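Local coordinates for protein endo-arabinase (Bacteroides thetaiotaomicron, PDB 5C0P) that probably hydrolyses O-glycosyl bonds in arabinan as a metal-binding glycoside hydrolase of family 43, taking part in L-arabinan degradation, at residues 15-19 against 53-57; 21-27 against 280-286; 122-127 against 171-175; 188-194 against 221-226. All coordinates share one frame; numbering follows the deposited sequence.

Interaction 1 of 4, residues 15-19 against 53-57; sequences ESFTI and YKSKD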
# COMPACT_ATOMS: atom_id res chain seq x y z
N GLU A 15 3.46 -18.24 23.97
CA GLU A 15 3.94 -17.13 23.15
C GLU A 15 3.91 -15.82 23.90
O GLU A 15 2.88 -15.44 24.45
CB GLU A 15 3.09 -16.99 21.88
CG GLU A 15 3.40 -18.00 20.80
CD GLU A 15 3.02 -17.48 19.44
OE1 GLU A 15 1.96 -16.84 19.33
OE2 GLU A 15 3.79 -17.69 18.48
N SER A 16 5.04 -15.10 23.92
CA SER A 16 5.05 -13.80 24.58
C SER A 16 5.17 -12.67 23.56
O SER A 16 5.88 -12.78 22.56
CB SER A 16 6.15 -13.72 25.64
OG SER A 16 7.41 -13.50 25.05
N PHE A 17 4.44 -11.59 23.81
CA PHE A 17 4.40 -10.46 22.91
C PHE A 17 4.91 -9.26 23.69
O PHE A 17 4.17 -8.66 24.47
CB PHE A 17 2.97 -10.22 22.43
CG PHE A 17 2.39 -11.35 21.62
CD1 PHE A 17 2.25 -11.23 20.25
CD2 PHE A 17 1.99 -12.53 22.24
CE1 PHE A 17 1.72 -12.27 19.50
CE2 PHE A 17 1.47 -13.58 21.49
CZ PHE A 17 1.33 -13.44 20.12
N THR A 18 6.18 -8.93 23.50
CA THR A 18 6.87 -8.00 24.39
C THR A 18 7.24 -6.66 23.75
O THR A 18 7.79 -5.78 24.42
CB THR A 18 8.15 -8.62 24.97
OG1 THR A 18 9.07 -8.90 23.91
CG2 THR A 18 7.83 -9.91 25.72
N ILE A 19 6.94 -6.51 22.46
CA ILE A 19 7.29 -5.29 21.73
C ILE A 19 6.11 -4.34 21.70
O ILE A 19 5.11 -4.61 21.03
CB ILE A 19 7.71 -5.62 20.29
CG1 ILE A 19 8.90 -6.59 20.29
CG2 ILE A 19 8.08 -4.35 19.54
CD1 ILE A 19 9.14 -7.25 18.94
N TYR A 53 6.18 -9.07 12.11
CA TYR A 53 5.79 -9.10 13.51
C TYR A 53 4.33 -9.52 13.58
O TYR A 53 3.57 -9.32 12.64
CB TYR A 53 5.95 -7.72 14.14
CG TYR A 53 7.37 -7.28 14.45
CD1 TYR A 53 8.48 -8.06 14.11
CD2 TYR A 53 7.60 -6.09 15.12
CE1 TYR A 53 9.79 -7.63 14.43
CE2 TYR A 53 8.89 -5.66 15.43
CZ TYR A 53 9.97 -6.44 15.09
OH TYR A 53 11.24 -5.98 15.41
N LYS A 54 3.94 -10.09 14.72
CA LYS A 54 2.60 -10.65 14.89
C LYS A 54 2.01 -10.13 16.19
O LYS A 54 2.75 -9.86 17.13
CB LYS A 54 2.71 -12.18 14.95
CG LYS A 54 1.39 -12.94 15.02
CD LYS A 54 1.65 -14.45 15.08
CE LYS A 54 2.15 -14.90 16.44
NZ LYS A 54 2.42 -16.37 16.48
N SER A 55 0.69 -9.99 16.24
CA SER A 55 0.03 -9.44 17.43
C SER A 55 -1.37 -10.02 17.61
O SER A 55 -2.06 -10.30 16.63
CB SER A 55 -0.09 -7.92 17.31
OG SER A 55 -0.66 -7.36 18.49
N LYS A 56 -1.79 -10.19 18.87
CA LYS A 56 -3.15 -10.60 19.16
C LYS A 56 -4.11 -9.42 19.13
O LYS A 56 -5.31 -9.61 18.94
CB LYS A 56 -3.26 -11.25 20.54
CG LYS A 56 -2.53 -12.57 20.71
CD LYS A 56 -2.61 -13.00 22.18
CE LYS A 56 -2.02 -14.37 22.44
NZ LYS A 56 -2.22 -14.74 23.88
N ASP A 57 -3.60 -8.20 19.33
CA ASP A 57 -4.48 -7.08 19.65
C ASP A 57 -4.07 -5.71 19.11
O ASP A 57 -4.75 -4.72 19.40
CB ASP A 57 -4.69 -6.98 21.16
CG ASP A 57 -3.39 -6.71 21.93
OD1 ASP A 57 -2.32 -6.55 21.30
OD2 ASP A 57 -3.44 -6.64 23.18

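Interaction 2 of 4, residues 21-27 against 280-286; sequences VSSLRLR and NSQTEHP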
# COMPACT_ATOMS: atom_id res chain seq x y z
N VAL A 21 3.66 -1.40 20.64
CA VAL A 21 3.41 -0.76 19.36
C VAL A 21 4.09 0.62 19.28
O VAL A 21 4.55 1.03 18.21
CB VAL A 21 1.88 -0.70 19.04
CG1 VAL A 21 1.14 0.17 20.07
CG2 VAL A 21 1.63 -0.23 17.61
N SER A 22 4.19 1.31 20.41
CA SER A 22 4.80 2.64 20.44
C SER A 22 6.30 2.61 20.12
O SER A 22 6.89 3.63 19.77
CB SER A 22 4.56 3.30 21.80
OG SER A 22 5.12 2.54 22.85
N SER A 23 6.91 1.43 20.23
CA SER A 23 8.35 1.30 20.02
C SER A 23 8.71 0.94 18.58
O SER A 23 9.88 0.96 18.20
CB SER A 23 8.94 0.25 20.97
OG SER A 23 8.71 -1.05 20.45
N LEU A 24 7.70 0.61 17.78
CA LEU A 24 7.94 0.22 16.40
C LEU A 24 8.43 1.41 15.59
O LEU A 24 7.91 2.52 15.72
CB LEU A 24 6.67 -0.35 15.76
CG LEU A 24 6.14 -1.64 16.40
CD1 LEU A 24 4.86 -2.09 15.71
CD2 LEU A 24 7.20 -2.72 16.34
N ARG A 25 9.46 1.18 14.78
CA ARG A 25 10.02 2.19 13.89
C ARG A 25 10.05 1.61 12.48
O ARG A 25 10.89 0.76 12.17
CB ARG A 25 11.42 2.60 14.35
CG ARG A 25 11.43 3.32 15.68
CD ARG A 25 10.71 4.66 15.60
NE ARG A 25 10.72 5.36 16.88
CZ ARG A 25 9.81 5.18 17.84
NH1 ARG A 25 9.90 5.87 18.97
NH2 ARG A 25 8.81 4.32 17.68
N LEU A 26 9.12 2.05 11.64
CA LEU A 26 8.98 1.51 10.30
C LEU A 26 8.08 2.44 9.50
O LEU A 26 7.38 3.29 10.07
CB LEU A 26 8.42 0.09 10.33
CG LEU A 26 7.21 -0.17 11.25
CD1 LEU A 26 5.90 0.14 10.54
CD2 LEU A 26 7.20 -1.62 11.77
N ARG A 27 8.13 2.29 8.18
CA ARG A 27 7.32 3.07 7.26
C ARG A 27 6.25 2.19 6.65
O ARG A 27 6.36 0.96 6.66
CB ARG A 27 8.19 3.62 6.13
CG ARG A 27 9.25 4.61 6.57
CD ARG A 27 10.08 5.09 5.38
NE ARG A 27 9.27 5.80 4.39
CZ ARG A 27 8.96 7.09 4.49
NH1 ARG A 27 9.41 7.81 5.51
NH2 ARG A 27 8.21 7.66 3.56
N ASN A 280 7.21 11.68 8.82
CA ASN A 280 7.71 11.08 7.58
C ASN A 280 9.24 10.97 7.51
O ASN A 280 9.80 10.60 6.48
CB ASN A 280 7.16 11.82 6.36
CG ASN A 280 7.36 11.04 5.07
OD1 ASN A 280 7.13 9.83 5.02
ND2 ASN A 280 7.82 11.73 4.03
N SER A 281 9.91 11.30 8.61
CA SER A 281 11.36 11.18 8.66
C SER A 281 11.83 10.98 10.09
O SER A 281 11.11 11.33 11.04
CB SER A 281 12.03 12.42 8.06
OG SER A 281 11.65 13.59 8.77
N GLN A 282 13.03 10.41 10.24
CA GLN A 282 13.73 10.27 11.51
C GLN A 282 13.11 9.28 12.48
O GLN A 282 13.81 8.39 12.98
CB GLN A 282 13.93 11.63 12.21
CG GLN A 282 14.77 12.60 11.42
N THR A 283 11.82 9.43 12.77
CA THR A 283 11.18 8.63 13.81
C THR A 283 9.87 8.01 13.36
O THR A 283 8.96 7.84 14.19
CB THR A 283 10.89 9.47 15.05
OG1 THR A 283 10.11 10.61 14.67
CG2 THR A 283 12.18 9.94 15.71
N GLU A 284 9.75 7.67 12.08
CA GLU A 284 8.52 7.10 11.54
C GLU A 284 8.06 5.90 12.37
O GLU A 284 8.83 4.98 12.64
CB GLU A 284 8.70 6.63 10.09
CG GLU A 284 9.28 7.68 9.14
CD GLU A 284 10.77 7.50 8.92
OE1 GLU A 284 11.51 7.40 9.92
OE2 GLU A 284 11.20 7.44 7.76
N HIS A 285 6.79 5.90 12.75
CA HIS A 285 6.23 4.81 13.54
C HIS A 285 4.77 4.62 13.15
O HIS A 285 4.12 5.54 12.64
CB HIS A 285 6.34 5.14 15.03
CG HIS A 285 5.68 6.43 15.41
ND1 HIS A 285 6.38 7.62 15.49
CD2 HIS A 285 4.40 6.72 15.71
CE1 HIS A 285 5.55 8.59 15.84
NE2 HIS A 285 4.34 8.07 15.97
N PRO A 286 4.23 3.41 13.38
CA PRO A 286 2.85 3.15 12.97
C PRO A 286 1.84 3.86 13.84
O PRO A 286 1.97 3.89 15.07
CB PRO A 286 2.70 1.63 13.12
CG PRO A 286 3.78 1.22 14.08
CD PRO A 286 4.92 2.19 13.85
O HOH W 1 4.03 3.51 16.93

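Interaction 3 of 4, residues 122-127 against 171-175; sequences LVNKAI and DLKTT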
# COMPACT_ATOMS: atom_id res chain seq x y z
N LEU A 122 5.68 -15.41 -7.14
CA LEU A 122 4.58 -16.00 -7.89
C LEU A 122 5.00 -16.14 -9.34
O LEU A 122 4.84 -17.21 -9.94
CB LEU A 122 3.32 -15.14 -7.73
CG LEU A 122 2.07 -15.68 -8.42
CD1 LEU A 122 1.69 -17.06 -7.88
CD2 LEU A 122 0.93 -14.66 -8.28
N VAL A 123 5.55 -15.06 -9.89
CA VAL A 123 6.34 -15.07 -11.12
C VAL A 123 7.58 -14.21 -10.83
O VAL A 123 7.52 -13.31 -9.98
CB VAL A 123 5.58 -14.51 -12.34
CG1 VAL A 123 4.34 -15.35 -12.64
CG2 VAL A 123 5.21 -13.06 -12.14
N ASN A 124 8.68 -14.49 -11.53
CA ASN A 124 9.93 -13.78 -11.25
C ASN A 124 10.10 -12.50 -12.08
O ASN A 124 11.08 -12.32 -12.81
CB ASN A 124 11.13 -14.70 -11.45
CG ASN A 124 12.41 -14.10 -10.87
OD1 ASN A 124 12.36 -13.25 -9.98
ND2 ASN A 124 13.55 -14.54 -11.38
N LYS A 125 9.11 -11.62 -11.94
CA LYS A 125 9.14 -10.31 -12.59
C LYS A 125 8.02 -9.46 -12.02
O LYS A 125 7.08 -9.97 -11.40
CB LYS A 125 8.96 -10.44 -14.11
CG LYS A 125 7.65 -11.03 -14.56
CD LYS A 125 7.61 -11.04 -16.09
CE LYS A 125 6.48 -11.91 -16.62
NZ LYS A 125 6.60 -12.17 -18.09
N ALA A 126 8.12 -8.15 -12.22
CA ALA A 126 7.11 -7.22 -11.74
C ALA A 126 5.77 -7.47 -12.42
O ALA A 126 5.72 -7.88 -13.58
CB ALA A 126 7.56 -5.79 -12.00
N ILE A 127 4.69 -7.21 -11.69
CA ILE A 127 3.34 -7.24 -12.25
C ILE A 127 2.99 -5.89 -12.89
O ILE A 127 2.13 -5.81 -13.77
CB ILE A 127 2.32 -7.63 -11.15
CG1 ILE A 127 0.96 -7.97 -11.76
CG2 ILE A 127 2.20 -6.52 -10.09
CD1 ILE A 127 1.00 -9.12 -12.75
N ASP A 171 -5.55 -15.84 -10.88
CA ASP A 171 -4.42 -16.41 -10.14
C ASP A 171 -3.36 -15.37 -9.74
O ASP A 171 -2.35 -15.71 -9.11
CB ASP A 171 -3.79 -17.61 -10.88
CG ASP A 171 -3.14 -17.23 -12.22
OD1 ASP A 171 -3.05 -16.03 -12.55
OD2 ASP A 171 -2.71 -18.17 -12.93
N LEU A 172 -3.61 -14.11 -10.11
CA LEU A 172 -2.74 -12.96 -9.78
C LEU A 172 -1.39 -13.02 -10.47
O LEU A 172 -0.50 -12.21 -10.17
CB LEU A 172 -2.53 -12.80 -8.26
CG LEU A 172 -3.78 -12.82 -7.37
CD1 LEU A 172 -3.43 -12.50 -5.91
CD2 LEU A 172 -4.83 -11.85 -7.90
N LYS A 173 -1.21 -13.94 -11.41
CA LYS A 173 0.10 -14.07 -12.06
C LYS A 173 0.35 -13.02 -13.13
O LYS A 173 1.50 -12.64 -13.39
CB LYS A 173 0.28 -15.46 -12.68
CG LYS A 173 0.48 -16.58 -11.68
CD LYS A 173 0.86 -17.87 -12.40
CE LYS A 173 1.14 -19.01 -11.42
NZ LYS A 173 1.80 -20.17 -12.11
N THR A 174 -0.73 -12.58 -13.78
CA THR A 174 -0.65 -11.68 -14.92
C THR A 174 -1.76 -10.65 -14.81
O THR A 174 -2.66 -10.79 -13.97
CB THR A 174 -0.84 -12.43 -16.26
OG1 THR A 174 -2.14 -13.04 -16.29
CG2 THR A 174 0.23 -13.48 -16.44
N THR A 175 -1.69 -9.63 -15.65
CA THR A 175 -2.72 -8.62 -15.74
C THR A 175 -3.62 -8.88 -16.94
O THR A 175 -3.28 -9.67 -17.82
CB THR A 175 -2.12 -7.22 -15.87
OG1 THR A 175 -1.17 -7.22 -16.95
CG2 THR A 175 -1.43 -6.81 -14.58
O HOH W 2 4.16 -19.31 -12.56

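Interaction 4 of 4, residues 188-194 against 221-226; sequences APWVGSI and WSSFRK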
# COMPACT_ATOMS: atom_id res chain seq x y z
N ALA A 188 -5.61 16.90 -7.01
CA ALA A 188 -6.01 17.17 -5.63
C ALA A 188 -5.54 18.56 -5.25
O ALA A 188 -4.36 18.88 -5.37
CB ALA A 188 -5.40 16.14 -4.69
N PRO A 189 -6.47 19.41 -4.79
CA PRO A 189 -6.13 20.82 -4.53
C PRO A 189 -5.13 20.99 -3.39
O PRO A 189 -4.48 22.02 -3.30
CB PRO A 189 -7.47 21.44 -4.12
CG PRO A 189 -8.51 20.48 -4.52
CD PRO A 189 -7.90 19.13 -4.59
N TRP A 190 -5.02 19.99 -2.51
CA TRP A 190 -4.14 20.13 -1.35
C TRP A 190 -2.69 19.85 -1.69
O TRP A 190 -1.79 20.17 -0.91
CB TRP A 190 -4.60 19.22 -0.21
CG TRP A 190 -4.71 17.77 -0.59
CD1 TRP A 190 -5.83 17.11 -1.01
CD2 TRP A 190 -3.65 16.79 -0.57
NE1 TRP A 190 -5.54 15.79 -1.26
CE2 TRP A 190 -4.22 15.56 -0.99
CE3 TRP A 190 -2.30 16.82 -0.22
CZ2 TRP A 190 -3.47 14.39 -1.08
CZ3 TRP A 190 -1.56 15.64 -0.30
CH2 TRP A 190 -2.14 14.45 -0.73
N VAL A 191 -2.46 19.26 -2.86
CA VAL A 191 -1.12 18.80 -3.24
C VAL A 191 -0.19 19.95 -3.62
O VAL A 191 -0.57 20.86 -4.37
CB VAL A 191 -1.20 17.78 -4.40
CG1 VAL A 191 0.18 17.53 -5.00
CG2 VAL A 191 -1.82 16.48 -3.91
N GLY A 192 1.04 19.89 -3.13
CA GLY A 192 2.07 20.82 -3.55
C GLY A 192 3.25 20.07 -4.13
O GLY A 192 3.52 18.93 -3.74
N SER A 193 3.96 20.70 -5.06
CA SER A 193 5.12 20.06 -5.66
C SER A 193 6.32 20.04 -4.73
O SER A 193 6.49 20.91 -3.87
CB SER A 193 5.50 20.77 -6.96
OG SER A 193 4.41 20.80 -7.87
N ILE A 194 7.16 19.03 -4.92
CA ILE A 194 8.43 18.97 -4.21
C ILE A 194 9.56 18.89 -5.23
O ILE A 194 9.33 18.62 -6.41
CB ILE A 194 8.51 17.76 -3.26
CG1 ILE A 194 8.45 16.45 -4.05
CG2 ILE A 194 7.41 17.85 -2.21
CD1 ILE A 194 8.88 15.24 -3.22
N TRP A 221 -4.62 7.79 -0.66
CA TRP A 221 -3.30 7.85 -1.28
C TRP A 221 -2.52 8.96 -0.62
O TRP A 221 -3.08 9.77 0.12
CB TRP A 221 -3.42 8.06 -2.80
CG TRP A 221 -4.07 9.35 -3.22
CD1 TRP A 221 -5.39 9.67 -3.14
CD2 TRP A 221 -3.41 10.47 -3.81
NE1 TRP A 221 -5.59 10.94 -3.64
CE2 TRP A 221 -4.39 11.45 -4.06
CE3 TRP A 221 -2.08 10.73 -4.15
CZ2 TRP A 221 -4.08 12.69 -4.63
CZ3 TRP A 221 -1.77 11.96 -4.71
CH2 TRP A 221 -2.76 12.92 -4.95
N SER A 222 -1.21 9.01 -0.88
CA SER A 222 -0.37 10.01 -0.22
C SER A 222 0.43 10.88 -1.17
O SER A 222 0.84 10.46 -2.26
CB SER A 222 0.58 9.35 0.77
OG SER A 222 -0.12 8.96 1.94
N SER A 223 0.66 12.12 -0.72
CA SER A 223 1.51 13.08 -1.40
C SER A 223 1.93 14.13 -0.38
O SER A 223 1.72 13.95 0.81
CB SER A 223 0.76 13.73 -2.57
OG SER A 223 1.66 14.36 -3.46
N PHE A 224 2.53 15.22 -0.85
CA PHE A 224 2.94 16.30 0.03
C PHE A 224 2.00 17.49 -0.10
O PHE A 224 1.52 17.78 -1.19
CB PHE A 224 4.40 16.69 -0.25
CG PHE A 224 5.37 15.62 0.11
CD1 PHE A 224 5.68 14.61 -0.79
CD2 PHE A 224 5.92 15.58 1.38
CE1 PHE A 224 6.56 13.60 -0.44
CE2 PHE A 224 6.81 14.57 1.74
CZ PHE A 224 7.12 13.58 0.83
N ARG A 225 1.74 18.16 1.03
CA ARG A 225 0.79 19.28 1.08
C ARG A 225 1.43 20.58 0.63
O ARG A 225 2.57 20.87 1.00
CB ARG A 225 0.29 19.49 2.51
CG ARG A 225 -0.37 18.30 3.13
CD ARG A 225 -1.38 18.72 4.18
NE ARG A 225 -0.82 19.47 5.31
CZ ARG A 225 -1.50 19.69 6.43
NH1 ARG A 225 -2.73 19.22 6.54
NH2 ARG A 225 -0.96 20.37 7.43
N LYS A 226 0.67 21.39 -0.10
CA LYS A 226 1.16 22.68 -0.56
C LYS A 226 1.29 23.71 0.56
O LYS A 226 2.15 24.59 0.49
CB LYS A 226 0.30 23.24 -1.70
CG LYS A 226 -1.09 23.68 -1.30
CD LYS A 226 -1.89 24.07 -2.53
CE LYS A 226 -3.24 24.65 -2.13
NZ LYS A 226 -4.14 24.80 -3.30
O HOH W 3 3.75 16.18 -4.05

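Interaction 1 of 4, residues 15-19 against 53-57
F17 sets its ring against the end of strand 50-55. Its CD1 comes within 3.4 Å of K54 O, which lies at the ring edge near the ring plane. K56 runs extended across the ring at about a right angle, with its CG over one face and its CE 3.7 Å from F17 CE2. At the start of the modelled chain, E15 forms a salt bridge with K54 NZ, 2.8 Å from OE2, which accepts through its syn lone pair; the second bond, to E15 OE1, is weak. A bend at chi3 (75°) in the otherwise extended lysine turns the ammonium group toward this carboxylate. I19 CD1 makes a CH-pi contact over one face of Y53, 4.2 Å from the ring centroid. An alanine at F17 would remove the ring and would probably leave a gap beside the K54 carbonyl, with the K56 chain freer to move. Further out, E64 also pairs with K54 NZ, F44 meets the Y53 ring edge-to-face, and S55 OG, hydrogen-bonded to T60, closes an ST turn with D57 N. T18 and I19 form a classic beta bulge facing W61, where edge strand 19-20 joins the first antiparallel blade of the five-bladed beta-propeller that characterises family 43.

Interaction 2 of 4, residues 21-27 against 280-286
R27 presents the edge of its guanidinium to E284 and N280. The carboxylate of E284 is turned 71° from the guanidinium plane, yet its OE2 lies in that plane and takes a salt bridge from R27 NH1 at 2.9 Å through its anti lone pair. The same NH1 reaches N280 O at 3.0 Å, from above that carbonyl plane, while R27 NH2 binds N280 OD1 at 2.8 Å. The arginine thus grips N280 end-on by both backbone and side chain, and H277 NE2 gives N280 OD1 a further partner. R27 NE bonds to a bound Tris molecule, and the R27 side chain is about 6 Å from that of the magnesium ligand H261, consistent with a place at the border of the active-site pocket. In the five-bladed propeller of the family, the contact joins the loop after the first strand, 19-20, to the turn leading into edge strand 285-290 of the last sheet and to the first residues of that strand. R25 takes a different course: bent at chi2 (-65°), it folds back over its own segment, where NH2 donates in the guanidinium plane to S22 O and L24 O. It runs alongside H285, the two flat groups 52° apart, with R25 NH2 3.7 Å from H285 CB. P286 packs crosswise on two leucines, its CD 3.6 Å from L24 CB and 4.0 Å from L26 CD1. The backbones meet in a weak bond from L26 N to E284 O, and a water donates to both V21 O and P286 O.

Interaction 3 of 4, residues 122-127 against 171-175
L122 drives a methyl group against two successive backbone carbonyls: its CD2 lies 3.5 Å from D171 O and 3.4 Å from L172 O, and no direct hydrogen bond joins the two segments. With CG anti to the amide nitrogen (chi1 -178°), the leucine fork extends toward the turn, where L172 adopts a positive phi of 67°. That turn is an Asx turn in which K173 N donates to D171 OD1, meeting the carboxylate from above its plane. K173 then stretches out fully and passes the leucine at about a right angle, its CG 3.7 Å from L122 CG. Beyond this apolar stretch, K173 NZ donates to a water at 2.6 Å, which returns a weak bond to L122 O. Were L122 cut back to an alanine, the D171 and L172 carbonyls would probably lose the methyl that meets them and the K173 methylenes the side chain they cross. V123 continues the row, its CG2 facing K173 O. I127 meets the same oxygen with CD1 at 3.6 Å and also touches T174 CA; its CD1 is 3.8 Å from T175 CG2. A glycerol, probably from the crystallisation liquor, hydrogen-bonds to D171 OD1 and T174 OG1. The contact is a surface one between two loops of neighbouring propeller blades, with L122 and I127 also resting on I109 of strand 103-112, I127 on L149 of strand 147-153, and both I127 and T175 on L168 of strand 162-168.

Interaction 4 of 4, residues 188-194 against 221-226
A188 places CB at the edge of the W221 indole, 3.7 Å from CZ2. It also opens a type I turn to V191, closed by a bond from V191 N to A188 O. Within the turn, P189 O accepts from K226 NZ at 2.8 Å; the lysine lies extended along the turn to bring its ammonium group there. W190 has CG between its amide nitrogen and carbonyl carbon (chi1 55°), which brings the indole round toward W221 and S223. Its CZ2 lies over one face of W221, the planes 42° apart in an oblique pair, and its CH2 presses on S223 CB at 3.5 Å. V191 pairs with R225 in a single beta bridge, flanked by bonds from K226 N to W190 O and from G192 N to F224 O, each 2.9 Å and nearly straight. The bridge fastens the loop to the 221-226 segment, in an antiparallel blade of the five-bladed propeller; there S222 OG bonds to A232 O and to the backbone N of H261, a magnesium ligand. V191 CG2 touches W221 CH2 at 3.8 Å and lies over one face of W190. At G192 the backbones are so close that a beta-carbon would collide with K226 CA, and a water links G192 O to S223 OG, which also bonds to V203 O. I194 sets CG2 3.8 Å from F224 CB, with CD1 beside the ring.

From the N terminus, interaction 1 opens at residue 15 and interaction 2 at residue 21, before interaction 1 closes at 53-57. The two therefore cross, and they touch where L24 packs on Y53 and I19. Interaction 1 closes a loop of some 33 residues within the first blade. Interaction 2 spans almost the whole chain and joins that blade to the last sheet. Nested inside its loop, interactions 3 and 4 follow in series: 122-127 with 171-175 joins the loops of adjoining blades, and 188-194 with 221-226 fastens an interblade loop to the blade of strand 217-224. Interaction 4 meets interaction 2 through N280 and F224, whereas interaction 3 lies across the chain's centre from both.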